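Local coordinates for protein amine Dehydrogenase (Pseudomonas putida, PDB 1JMX) that probably carries electrons through its two c-type hemes, as the heme-bearing alpha subunit of a quinohemoprotein amine dehydrogenase, at residues Asn21-Ser25 and Arg26-Gln30; Pro115-Glu118 and Trp119-Val123; Met264-Ala267 and Glu268-Glu271; Glu427-Asp430 and Val431-Ala434; Ala468-Asp472 and Gly473-Gly477. All blocks are in the same frame, centred on the assembly; numbering follows the deposited sequence.

Contact 1: residues Asn21-Ser25 and Arg26-Gln30; sequences NDTYS and RISHQ. With HEC (heme c), chain F.
Tyr-24 and Ser-28 are tied twice in this tight loop of the cytochrome c-like domain, and Arg-26 forms the middle of a classic gamma turn. Tyr-24 N donates to Ser-28 OG at 3.0 Å with a nearly straight N-H...O angle of 159°, and Ser-28 N returns a longer bond of 3.3 Å to Tyr-24 O. With OG beside its own backbone N (chi1 -50°), the serine hydroxyl is turned back onto the incoming chain, where it also lies against Thr-23 CB. In the gamma turn, Ile-27 N reaches Ser-25 O at 2.7 Å from above the carbonyl plane; the same oxygen accepts a hydrogen bond from ND1 of His-16, which with Met-44 axially ligates this heme.

Two side chains from the loop meet one propionate oxygen of the heme. Gln-30 NE2 donates to heme O1A at 3.1 Å, and Arg-26 NH2 makes a weak bond of 2.9 Å to the same O1A, while the propionate CAA lies over one guanidinium face. Arg-26 also forms a salt bridge with Glu-118, and its NE bonds to the backbone of Asp-118 of a neighbouring subunit. His-29 NE2 bonds to Glu-19. Apolar contact completes the loop: Tyr-24 CB rests on Ile-27 CD1, and that methyl touches the porphyrin at C2B, 3.6 Å away, with Ile-27 CG1 3.5 Å from the meso carbon CHB.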
# COMPACT_ATOMS: atom_id res chain seq x y z
N ASN A 21 6.98 -18.63 34.65
CA ASN A 21 6.74 -17.30 35.23
C ASN A 21 6.31 -16.15 34.31
O ASN A 21 7.09 -15.24 34.01
CB ASN A 21 7.87 -16.87 36.18
CG ASN A 21 9.26 -17.25 35.69
OD1 ASN A 21 10.11 -17.66 36.48
ND2 ASN A 21 9.51 -17.08 34.39
N ASP A 22 5.07 -16.25 33.86
CA ASP A 22 4.43 -15.26 33.00
C ASP A 22 5.02 -15.04 31.61
O ASP A 22 4.80 -14.00 31.00
CB ASP A 22 4.28 -13.93 33.76
CG ASP A 22 3.55 -14.10 35.09
OD1 ASP A 22 2.50 -14.80 35.12
OD2 ASP A 22 4.03 -13.55 36.11
N THR A 23 5.76 -16.03 31.11
CA THR A 23 6.34 -15.96 29.77
C THR A 23 5.60 -16.96 28.88
O THR A 23 5.18 -18.01 29.34
CB THR A 23 7.87 -16.22 29.73
OG1 THR A 23 8.14 -17.57 30.08
CG2 THR A 23 8.59 -15.29 30.69
N TYR A 24 5.38 -16.58 27.63
CA TYR A 24 4.66 -17.41 26.68
C TYR A 24 5.40 -17.50 25.37
O TYR A 24 6.25 -16.67 25.08
CB TYR A 24 3.24 -16.86 26.47
CG TYR A 24 2.45 -16.84 27.75
CD1 TYR A 24 1.73 -17.96 28.16
CD2 TYR A 24 2.49 -15.74 28.61
CE1 TYR A 24 1.10 -18.00 29.39
CE2 TYR A 24 1.87 -15.77 29.84
CZ TYR A 24 1.18 -16.91 30.23
OH TYR A 24 0.58 -16.96 31.46
N SER A 25 5.08 -18.51 24.58
CA SER A 25 5.75 -18.67 23.30
C SER A 25 5.42 -17.47 22.40
O SER A 25 4.32 -16.93 22.45
CB SER A 25 5.32 -19.98 22.63
OG SER A 25 3.93 -19.97 22.34
N ARG A 26 6.41 -17.06 21.61
CA ARG A 26 6.29 -15.93 20.69
C ARG A 26 6.29 -14.59 21.41
O ARG A 26 7.21 -13.80 21.26
CB ARG A 26 5.05 -16.10 19.80
CG ARG A 26 4.99 -17.46 19.11
CD ARG A 26 6.03 -17.57 18.01
NE ARG A 26 5.44 -17.06 16.79
CZ ARG A 26 5.93 -16.08 16.04
NH1 ARG A 26 7.06 -15.49 16.35
NH2 ARG A 26 5.20 -15.62 15.05
N ILE A 27 5.27 -14.38 22.24
CA ILE A 27 5.07 -13.15 23.01
C ILE A 27 6.28 -12.64 23.78
O ILE A 27 6.61 -11.46 23.69
CB ILE A 27 3.89 -13.31 23.98
CG1 ILE A 27 2.63 -13.67 23.19
CG2 ILE A 27 3.67 -12.02 24.78
CD1 ILE A 27 1.44 -13.99 24.05
N SER A 28 6.96 -13.53 24.49
CA SER A 28 8.12 -13.14 25.29
C SER A 28 9.46 -13.20 24.57
O SER A 28 10.51 -13.18 25.21
CB SER A 28 8.19 -14.02 26.54
OG SER A 28 6.94 -14.04 27.19
N HIS A 29 9.44 -13.21 23.24
CA HIS A 29 10.68 -13.31 22.48
C HIS A 29 10.77 -12.23 21.40
O HIS A 29 11.47 -12.38 20.40
CB HIS A 29 10.76 -14.70 21.85
CG HIS A 29 10.35 -15.79 22.78
ND1 HIS A 29 11.23 -16.41 23.63
CD2 HIS A 29 9.13 -16.31 23.05
CE1 HIS A 29 10.58 -17.28 24.39
NE2 HIS A 29 9.31 -17.23 24.06
N GLN A 30 10.03 -11.15 21.62
CA GLN A 30 9.98 -10.03 20.71
C GLN A 30 9.85 -8.73 21.50
O GLN A 30 9.26 -8.71 22.58
CB GLN A 30 8.76 -10.18 19.78
CG GLN A 30 8.74 -11.45 18.95
CD GLN A 30 7.44 -11.63 18.19
OE1 GLN A 30 6.59 -10.73 18.17
NE2 GLN A 30 7.26 -12.79 17.58
FE HEC F . -1.05 -14.71 19.17
CHA HEC F . 1.34 -15.02 16.81
CHB HEC F . 0.70 -12.21 20.63
CHC HEC F . -3.46 -14.43 21.57
CHD HEC F . -2.82 -17.26 17.71
NA HEC F . 0.65 -13.81 18.80
C1A HEC F . 1.53 -14.05 17.78
C2A HEC F . 2.69 -13.17 17.86
C3A HEC F . 2.50 -12.38 18.93
C4A HEC F . 1.23 -12.78 19.51
CMA HEC F . 3.43 -11.29 19.42
CAA HEC F . 3.86 -13.15 16.90
CBA HEC F . 3.63 -12.07 15.86
CGA HEC F . 4.75 -11.98 14.84
O1A HEC F . 5.73 -12.75 14.93
O2A HEC F . 4.66 -11.12 13.95
NB HEC F . -1.33 -13.57 20.75
C1B HEC F . -0.49 -12.56 21.22
C2B HEC F . -0.98 -11.93 22.40
C3B HEC F . -2.16 -12.57 22.68
C4B HEC F . -2.37 -13.57 21.65
CMB HEC F . -0.30 -10.78 23.18
CAB HEC F . -3.02 -12.23 23.88
CBB HEC F . -4.02 -11.08 23.78
NC HEC F . -2.77 -15.64 19.55
C1C HEC F . -3.65 -15.39 20.60
C2C HEC F . -4.79 -16.27 20.55
C3C HEC F . -4.62 -17.06 19.49
C4C HEC F . -3.36 -16.67 18.86
CMC HEC F . -5.95 -16.27 21.55
CAC HEC F . -5.46 -18.30 19.22
CBC HEC F . -6.77 -18.23 18.45
ND HEC F . -0.80 -15.90 17.59
C1D HEC F . -1.61 -16.90 17.11
C2D HEC F . -1.06 -17.53 15.91
C3D HEC F . 0.12 -16.87 15.68
C4D HEC F . 0.25 -15.88 16.72
CMD HEC F . -1.67 -18.67 15.09
CAD HEC F . 1.13 -17.08 14.56
CBD HEC F . 0.84 -16.37 13.25
CGD HEC F . 0.73 -14.87 13.41
O1D HEC F . -0.38 -14.34 13.33
O2D HEC F . 1.76 -14.20 13.61

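Contact 2: residues Pro115-Glu118 and Trp119-Val123; sequences PAKE and WEHLV. With HEC (heme c), chain E.
Lys-117 and Glu-120, one turn apart at the start of helix 116-129, form a salt bridge in which NZ stands above the carboxylate plane, 3.0 Å from Glu-120 OE2 and 3.1 Å from Glu-120 OE1; as hydrogen bonds both are weak. The lysine chain bends at chi2 and chi3 (57° and 61°), laying its methylenes over His-121. There a CH-pi contact forms, Lys-117 CD standing 3.9 Å from the centroid of the His-121 ring, over its face near the rim. Glu-118, its OE1 held by Arg-26, brings OE2 to the same ring in plane at its edge, 3.9 Å from His-121 CD2.

The backbone bonds are those of a helix beginning: Pro-115 is the N-cap and its O accepts from Trp-119 N in the carbonyl plane, while Lys-117 O takes His-121 N at 2.9 Å. Apolar contacts reach the second heme, whose axial ligand His-126 lies farther along this helix: Leu-122 CD1 presses on heme CMA at 3.2 Å, Trp-119 CZ3 on heme CMB at 3.8 Å.

Around this turn, Ala-116, Trp-119, Glu-120 and Val-123 pack on helix 144-159, Arg-114 makes a cation-pi contact with Trp-119, and the His-121 ring meets His-119 of a neighbouring subunit.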
# COMPACT_ATOMS: atom_id res chain seq x y z
N PRO A 115 14.95 -12.40 17.86
CA PRO A 115 16.05 -13.32 17.62
C PRO A 115 15.76 -13.94 16.24
O PRO A 115 14.65 -13.81 15.73
CB PRO A 115 15.91 -14.34 18.76
CG PRO A 115 14.45 -14.37 19.02
CD PRO A 115 14.07 -12.90 18.94
N ALA A 116 16.75 -14.60 15.64
CA ALA A 116 16.58 -15.19 14.32
C ALA A 116 15.36 -16.08 14.11
O ALA A 116 14.72 -16.00 13.06
CB ALA A 116 17.85 -15.93 13.90
N LYS A 117 15.01 -16.90 15.10
CA LYS A 117 13.85 -17.79 14.97
C LYS A 117 12.53 -17.05 14.89
O LYS A 117 11.60 -17.50 14.22
CB LYS A 117 13.82 -18.82 16.12
CG LYS A 117 12.58 -19.73 16.15
CD LYS A 117 12.37 -20.53 14.85
CE LYS A 117 13.53 -21.47 14.54
NZ LYS A 117 13.30 -22.34 13.33
N GLU A 118 12.45 -15.91 15.57
CA GLU A 118 11.24 -15.10 15.55
C GLU A 118 11.13 -14.35 14.22
O GLU A 118 10.02 -14.02 13.79
CB GLU A 118 11.21 -14.13 16.74
CG GLU A 118 11.21 -14.83 18.10
CD GLU A 118 9.97 -15.68 18.31
OE1 GLU A 118 8.87 -15.16 18.12
OE2 GLU A 118 10.09 -16.87 18.68
N TRP A 119 12.27 -14.09 13.59
CA TRP A 119 12.30 -13.44 12.28
C TRP A 119 11.93 -14.49 11.24
O TRP A 119 11.30 -14.18 10.23
CB TRP A 119 13.69 -12.85 11.95
CG TRP A 119 14.00 -11.51 12.58
CD1 TRP A 119 15.06 -11.22 13.39
CD2 TRP A 119 13.26 -10.29 12.44
NE1 TRP A 119 15.03 -9.89 13.76
CE2 TRP A 119 13.94 -9.30 13.19
CE3 TRP A 119 12.09 -9.93 11.76
CZ2 TRP A 119 13.49 -7.97 13.28
CZ3 TRP A 119 11.64 -8.60 11.84
CH2 TRP A 119 12.34 -7.65 12.60
N GLU A 120 12.32 -15.74 11.50
CA GLU A 120 12.01 -16.86 10.61
C GLU A 120 10.51 -17.17 10.66
O GLU A 120 9.89 -17.45 9.62
CB GLU A 120 12.81 -18.10 10.98
CG GLU A 120 12.61 -19.24 10.00
CD GLU A 120 13.04 -20.59 10.56
OE1 GLU A 120 12.21 -21.53 10.59
OE2 GLU A 120 14.21 -20.73 10.96
N HIS A 121 9.92 -17.13 11.85
CA HIS A 121 8.49 -17.37 12.03
C HIS A 121 7.72 -16.28 11.31
O HIS A 121 6.66 -16.53 10.73
CB HIS A 121 8.09 -17.34 13.50
CG HIS A 121 8.40 -18.59 14.25
ND1 HIS A 121 8.32 -19.85 13.69
CD2 HIS A 121 8.76 -18.79 15.54
CE1 HIS A 121 8.62 -20.76 14.59
NE2 HIS A 121 8.89 -20.14 15.73
N LEU A 122 8.25 -15.05 11.36
CA LEU A 122 7.62 -13.92 10.71
C LEU A 122 7.55 -14.12 9.20
O LEU A 122 6.51 -13.88 8.60
CB LEU A 122 8.33 -12.62 11.05
CG LEU A 122 7.83 -11.36 10.34
CD1 LEU A 122 7.89 -10.20 11.28
CD2 LEU A 122 8.67 -11.10 9.11
N VAL A 123 8.64 -14.58 8.59
CA VAL A 123 8.66 -14.82 7.15
C VAL A 123 7.62 -15.87 6.74
O VAL A 123 6.90 -15.68 5.75
CB VAL A 123 10.06 -15.27 6.66
CG1 VAL A 123 10.01 -15.63 5.18
CG2 VAL A 123 11.06 -14.15 6.87
FE HEC E . 5.26 -7.39 6.69
CHA HEC E . 3.09 -6.89 9.18
CHB HEC E . 7.75 -7.54 8.96
CHC HEC E . 7.46 -8.08 4.21
CHD HEC E . 2.70 -7.27 4.41
NA HEC E . 5.39 -7.22 8.63
C1A HEC E . 4.39 -7.01 9.52
C2A HEC E . 4.88 -6.94 10.87
C3A HEC E . 6.20 -7.11 10.81
C4A HEC E . 6.51 -7.30 9.42
CMA HEC E . 7.17 -7.12 11.97
CAA HEC E . 4.02 -6.73 12.11
CBA HEC E . 4.12 -8.05 12.86
CGA HEC E . 3.33 -8.16 14.14
O1A HEC E . 2.64 -7.23 14.54
O2A HEC E . 3.40 -9.20 14.75
NB HEC E . 7.17 -7.73 6.60
C1B HEC E . 8.09 -7.76 7.65
C2B HEC E . 9.42 -8.07 7.25
C3B HEC E . 9.34 -8.26 5.90
C4B HEC E . 7.95 -8.02 5.50
CMB HEC E . 10.65 -8.20 8.17
CAB HEC E . 10.55 -8.66 5.05
CBB HEC E . 10.57 -10.12 4.59
NC HEC E . 5.11 -7.60 4.73
C1C HEC E . 6.13 -7.87 3.85
C2C HEC E . 5.66 -7.93 2.49
C3C HEC E . 4.35 -7.70 2.53
C4C HEC E . 3.98 -7.50 3.93
CMC HEC E . 6.53 -8.22 1.27
CAC HEC E . 3.50 -7.52 1.29
CBC HEC E . 2.84 -8.72 0.64
ND HEC E . 3.31 -7.14 6.77
C1D HEC E . 2.38 -7.11 5.75
C2D HEC E . 1.02 -6.91 6.27
C3D HEC E . 1.19 -6.82 7.64
C4D HEC E . 2.57 -6.95 7.90
CMD HEC E . -0.27 -6.84 5.46
CAD HEC E . 0.20 -6.63 8.79
CBD HEC E . -1.24 -6.41 8.43
CGD HEC E . -1.56 -4.95 8.38
O1D HEC E . -0.63 -4.15 8.14
O2D HEC E . -2.74 -4.60 8.57

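Contact 3: residues Met264-Ala267 and Glu268-Glu271; sequences MFEA and EHDE
With CG beside the backbone N in both (chi1 -79° and -42°), Glu-266 and His-269, which leave the turn on the same face, lean carboxylate and imidazole together. Glu-266 then runs extended, so that OE2 arrives at the edge of the imidazole, near its plane, 3.3 Å from His-269 CD2; the two flat groups are turned 67° against each other. It is a carbon that faces the oxygen here, with His-269 NE2 farther away at 4.1 Å from Glu-266 OE2, so this is a close approach of a ring C-H edge to the carboxylate and not a hydrogen bond. If the imidazole were protonated, the carboxylate would probably favour that charge.

Glu-268 bends at chi2, bringing its carboxylate back over the preceding residue: OE2 touches Ala-267 CB at 3.2 Å. OE1 lies 3.6 Å from Glu-266 OE2, a pairing of like charges that is likely to be unfavourable unless screened; Arg-272, packed on Glu-266, may offset part of it.

Phe-265 and Asp-270 run alongside each other in the same direction, with ring atom CD1 3.7 Å from Asp-270 CB. The aspartate's OD1 forms a salt bridge with Arg-84, which also packs on Phe-265.

The backbone is held by His-269 N donating to Glu-266 O at 2.9 Å, well above the carbonyl plane and bent at the hydrogen. With Ala-267 and Glu-268 both in helical conformation, this bond closes a type I beta turn, the tip of the hairpin joining strands 259-266 and 269-280, the last two of an eight-stranded antiparallel barrel.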
# COMPACT_ATOMS: atom_id res chain seq x y z
N MET A 264 2.66 16.50 17.01
CA MET A 264 1.30 16.58 17.49
C MET A 264 0.44 16.72 16.24
O MET A 264 0.62 17.66 15.48
CB MET A 264 1.13 17.79 18.38
CG MET A 264 0.36 17.52 19.64
SD MET A 264 0.29 18.99 20.65
CE MET A 264 -1.45 19.06 21.00
N PHE A 265 -0.48 15.78 16.03
CA PHE A 265 -1.32 15.82 14.84
C PHE A 265 -2.78 15.51 15.11
O PHE A 265 -3.14 14.99 16.17
CB PHE A 265 -0.78 14.83 13.80
CG PHE A 265 -0.64 13.43 14.32
CD1 PHE A 265 -1.67 12.50 14.15
CD2 PHE A 265 0.51 13.03 14.99
CE1 PHE A 265 -1.55 11.20 14.64
CE2 PHE A 265 0.64 11.74 15.48
CZ PHE A 265 -0.39 10.82 15.31
N GLU A 266 -3.64 15.82 14.15
CA GLU A 266 -5.05 15.53 14.29
C GLU A 266 -5.24 14.03 14.28
O GLU A 266 -4.81 13.34 13.34
CB GLU A 266 -5.83 16.16 13.16
CG GLU A 266 -6.07 17.62 13.34
CD GLU A 266 -7.14 18.11 12.41
OE1 GLU A 266 -6.83 18.97 11.57
OE2 GLU A 266 -8.28 17.61 12.50
N ALA A 267 -5.88 13.53 15.33
CA ALA A 267 -6.15 12.10 15.50
C ALA A 267 -6.76 11.47 14.25
O ALA A 267 -6.51 10.32 13.94
CB ALA A 267 -7.08 11.91 16.66
N GLU A 268 -7.50 12.29 13.51
CA GLU A 268 -8.20 11.86 12.32
C GLU A 268 -7.44 12.11 11.01
O GLU A 268 -7.68 11.44 10.00
CB GLU A 268 -9.56 12.57 12.28
CG GLU A 268 -10.30 12.61 13.64
CD GLU A 268 -9.68 13.59 14.68
OE1 GLU A 268 -9.06 14.61 14.28
OE2 GLU A 268 -9.83 13.33 15.91
N HIS A 269 -6.52 13.07 11.04
CA HIS A 269 -5.76 13.44 9.86
C HIS A 269 -4.30 13.63 10.24
O HIS A 269 -3.94 14.67 10.80
CB HIS A 269 -6.31 14.74 9.30
CG HIS A 269 -7.80 14.81 9.29
ND1 HIS A 269 -8.57 14.34 8.24
CD2 HIS A 269 -8.68 15.23 10.23
CE1 HIS A 269 -9.85 14.49 8.53
NE2 HIS A 269 -9.94 15.02 9.74
N ASP A 270 -3.46 12.65 9.92
CA ASP A 270 -2.06 12.77 10.28
C ASP A 270 -1.16 13.65 9.42
O ASP A 270 0.01 13.79 9.73
CB ASP A 270 -1.42 11.42 10.58
CG ASP A 270 -1.75 10.37 9.56
OD1 ASP A 270 -2.44 9.40 9.93
OD2 ASP A 270 -1.32 10.52 8.40
N GLU A 271 -1.70 14.21 8.34
CA GLU A 271 -0.92 15.13 7.50
C GLU A 271 -1.08 16.52 8.12
O GLU A 271 -0.35 17.44 7.78
CB GLU A 271 -1.42 15.20 6.04
CG GLU A 271 -2.56 14.29 5.64
CD GLU A 271 -3.92 14.75 6.12
OE1 GLU A 271 -4.46 15.75 5.61
OE2 GLU A 271 -4.47 14.06 7.00

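Contact 4: residues Glu427-Asp430 and Val431-Ala434; sequences EDED and VKFA
Val-431 follows Asp-430 into the first turn of the short helix 430-433, turning its side chain to strands 406-420 and 462-470, where it meets Val-418, Pro-420 and Leu-464. Next, Lys-432 N donates to Glu-429 O at 3.2 Å, coming from above the carbonyl plane. Glu-429 is both the N-cap of this helix and, with its positive phi of 59°, the residue that ends helix 423-427 in a Schellman motif. The lysine chain is fully extended, and its NZ stays 4.5 Å from Glu-429 OE2, too far for a salt bridge, though the charges may still attract.

Phe-433 carries most of the side-chain contact. With CG beside the backbone N (chi1 -60°) its ring swings back toward the N-cap: CD1 comes to 3.1 Å from Glu-429 O, and CE1 to 3.9 Å from Glu-429 CB. Asp-428 O faces the ring edge near its plane, while Lys-432 CD stands over one face, toward the rim. An alanine here is likely to leave Glu-429 CB and Lys-432 CD without their apolar neighbour and the Glu-429 side chain freer to turn.

Ala-434 N closes the turn on Asp-430 O at 2.8 Å, in the carbonyl plane, and its methyl packs against the same oxygen and on Leu-464.

The polar grip is thus mainly of backbone N-H groups on the carbonyls of Glu-429 and Asp-430. The buried Asp-430 carboxylate looks elsewhere, to a salt bridge with Arg-454 and to the amide of Asn-463, so its negative charge is probably well balanced.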
# COMPACT_ATOMS: atom_id res chain seq x y z
N GLU A 427 -3.71 16.73 -20.77
CA GLU A 427 -4.72 16.02 -21.57
C GLU A 427 -5.91 15.53 -20.73
O GLU A 427 -7.06 15.62 -21.17
CB GLU A 427 -4.03 14.85 -22.29
CG GLU A 427 -4.71 14.35 -23.57
CD GLU A 427 -5.52 13.07 -23.38
OE1 GLU A 427 -5.04 12.14 -22.68
OE2 GLU A 427 -6.65 12.98 -23.95
N ASP A 428 -5.65 15.03 -19.52
CA ASP A 428 -6.71 14.52 -18.64
C ASP A 428 -7.38 15.60 -17.78
O ASP A 428 -8.29 15.30 -17.01
CB ASP A 428 -6.16 13.44 -17.71
CG ASP A 428 -5.71 12.19 -18.45
OD1 ASP A 428 -6.21 11.90 -19.57
OD2 ASP A 428 -4.84 11.48 -17.89
N GLU A 429 -6.92 16.84 -17.89
CA GLU A 429 -7.49 17.94 -17.12
C GLU A 429 -7.41 17.70 -15.61
O GLU A 429 -8.37 17.93 -14.88
CB GLU A 429 -8.95 18.15 -17.52
CG GLU A 429 -9.16 18.38 -19.01
CD GLU A 429 -10.56 18.86 -19.32
OE1 GLU A 429 -11.53 18.08 -19.12
OE2 GLU A 429 -10.71 20.03 -19.73
N ASP A 430 -6.23 17.27 -15.15
CA ASP A 430 -5.98 17.00 -13.74
C ASP A 430 -6.16 18.20 -12.82
O ASP A 430 -6.70 18.08 -11.73
CB ASP A 430 -4.57 16.44 -13.55
CG ASP A 430 -4.45 14.99 -13.97
OD1 ASP A 430 -5.45 14.38 -14.41
OD2 ASP A 430 -3.35 14.44 -13.84
N VAL A 431 -5.67 19.36 -13.26
CA VAL A 431 -5.76 20.59 -12.47
C VAL A 431 -7.20 21.01 -12.20
O VAL A 431 -7.48 21.73 -11.25
CB VAL A 431 -4.98 21.73 -13.18
CG1 VAL A 431 -5.39 23.10 -12.64
CG2 VAL A 431 -3.51 21.53 -12.98
N LYS A 432 -8.13 20.52 -13.01
CA LYS A 432 -9.54 20.85 -12.86
C LYS A 432 -10.30 19.91 -11.94
O LYS A 432 -11.24 20.32 -11.25
CB LYS A 432 -10.20 20.85 -14.24
CG LYS A 432 -11.69 21.13 -14.24
CD LYS A 432 -12.19 21.22 -15.66
CE LYS A 432 -13.71 21.33 -15.71
NZ LYS A 432 -14.18 21.36 -17.14
N PHE A 433 -9.88 18.65 -11.90
CA PHE A 433 -10.56 17.65 -11.09
C PHE A 433 -9.85 17.22 -9.81
O PHE A 433 -10.50 16.87 -8.84
CB PHE A 433 -10.84 16.41 -11.95
CG PHE A 433 -11.72 16.68 -13.14
CD1 PHE A 433 -11.19 16.65 -14.43
CD2 PHE A 433 -13.08 16.90 -12.98
CE1 PHE A 433 -12.01 16.85 -15.55
CE2 PHE A 433 -13.90 17.11 -14.09
CZ PHE A 433 -13.37 17.08 -15.38
N ALA A 434 -8.52 17.28 -9.80
CA ALA A 434 -7.72 16.84 -8.66
C ALA A 434 -8.05 17.49 -7.32
O ALA A 434 -7.88 16.86 -6.27
CB ALA A 434 -6.23 16.96 -8.96

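Contact 5: residues Ala468-Asp472 and Gly473-Gly477; sequences ATLAD and GGQTG
The strand ending at Leu-470 and the one beginning at Thr-476 run antiparallel, with Ala-468 and Gly-477 as a hydrogen-bonded pair: Ala-468 N to Gly-477 O is 3.0 Å and Gly-477 N to Ala-468 O 2.8 Å. Beyond them Leu-470 N donates to Gln-475 O at 2.8 Å, nearly straight at 169°. Thr-469 and Thr-476 form the non-hydrogen-bonded pair between. Each has OG1 set between backbone N and carbonyl carbon (chi1 60° and 62°), which leaves the two methyls to meet, CG2 to CG2 at 3.3 Å, closer than two methyls normally come.

This is the hairpin of strands 462-470 and 476-484 in domain IV, at whose tip Gly-473 and Gly-474 take positive phi. At Gly-473 a side chain would run into the carbonyl of Asp-472. Gly-474 N makes a weak bond to Leu-470 O, and Asp-472 bonds through OD2 with Tyr-362 OH.

Gln-475, bent at chi2, curls its amide back toward Asp-472. The amide end lies against Leu-470 CB and CD2, but OE1 as modelled meets Asp-472 O, another acceptor, so the amide O and N may be exchanged. Replaced by an alanine, it would probably leave Leu-470 CB with a gap beside it and take away the cover on Val-365 and Val-368. Leu-470 itself packs on Leu-412 and Ala-414 of the neighbouring strand 406-420 and on Ala-395 of strand 391-400.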
# COMPACT_ATOMS: atom_id res chain seq x y z
N ALA A 468 5.17 27.76 -5.88
CA ALA A 468 5.14 28.78 -4.84
C ALA A 468 5.88 29.99 -5.40
O ALA A 468 6.92 29.85 -6.03
CB ALA A 468 5.85 28.30 -3.58
N THR A 469 5.30 31.18 -5.22
CA THR A 469 5.94 32.39 -5.71
C THR A 469 6.03 33.34 -4.53
O THR A 469 5.02 33.75 -3.96
CB THR A 469 5.18 33.03 -6.89
OG1 THR A 469 3.85 33.37 -6.48
CG2 THR A 469 5.08 32.06 -8.05
N LEU A 470 7.26 33.63 -4.12
CA LEU A 470 7.52 34.50 -2.99
C LEU A 470 6.88 35.89 -3.07
O LEU A 470 6.90 36.54 -4.11
CB LEU A 470 9.02 34.63 -2.77
CG LEU A 470 9.52 34.05 -1.46
CD1 LEU A 470 8.93 32.66 -1.24
CD2 LEU A 470 11.04 34.02 -1.46
N ALA A 471 6.25 36.28 -1.97
CA ALA A 471 5.62 37.59 -1.87
C ALA A 471 6.76 38.61 -1.88
O ALA A 471 6.64 39.70 -2.43
CB ALA A 471 4.84 37.70 -0.58
N ASP A 472 7.89 38.21 -1.31
CA ASP A 472 9.08 39.05 -1.22
C ASP A 472 9.96 38.88 -2.46
O ASP A 472 10.91 38.09 -2.45
CB ASP A 472 9.86 38.68 0.06
CG ASP A 472 11.16 39.48 0.23
OD1 ASP A 472 11.19 40.67 -0.18
OD2 ASP A 472 12.13 38.92 0.79
N GLY A 473 9.65 39.62 -3.53
CA GLY A 473 10.47 39.54 -4.73
C GLY A 473 9.99 38.68 -5.88
O GLY A 473 10.58 38.70 -6.96
N GLY A 474 8.95 37.88 -5.64
CA GLY A 474 8.41 37.03 -6.69
C GLY A 474 9.27 35.86 -7.15
O GLY A 474 9.06 35.36 -8.27
N GLN A 475 10.22 35.42 -6.33
CA GLN A 475 11.08 34.28 -6.67
C GLN A 475 10.23 33.01 -6.58
O GLN A 475 9.50 32.82 -5.61
CB GLN A 475 12.28 34.17 -5.73
CG GLN A 475 13.25 35.36 -5.76
CD GLN A 475 12.85 36.49 -4.80
OE1 GLN A 475 11.75 36.49 -4.23
NE2 GLN A 475 13.77 37.46 -4.60
N THR A 476 10.32 32.16 -7.60
CA THR A 476 9.53 30.93 -7.63
C THR A 476 10.23 29.65 -7.16
O THR A 476 11.45 29.51 -7.23
CB THR A 476 8.95 30.70 -9.04
OG1 THR A 476 10.02 30.55 -9.97
CG2 THR A 476 8.10 31.88 -9.46
N GLY A 477 9.41 28.71 -6.69
CA GLY A 477 9.87 27.42 -6.21
C GLY A 477 8.91 26.37 -6.74
O GLY A 477 7.72 26.63 -6.91

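Overall arrangement
The five contacts follow one another along the chain. Contacts 1 and 2 share the heme-binding domain, their centres 14 Å apart, and they touch through Glu-118 of helix 116-129, which meets Arg-26 and probably Gln-30, linking the loop at one heme to the helix at the other. Contact 3 lies about 33 Å from contact 2, centre to centre, at a hairpin tip of the domain II barrel. Contacts 4 and 5 belong to domain IV, centres 25 Å apart; contact 5 ends strand 462-470, against which contact 4 packs. The two heme-side contacts and the domain IV hairpin of contact 5 lie on opposite sides of the chain's centre, in a largely beta-structured subunit.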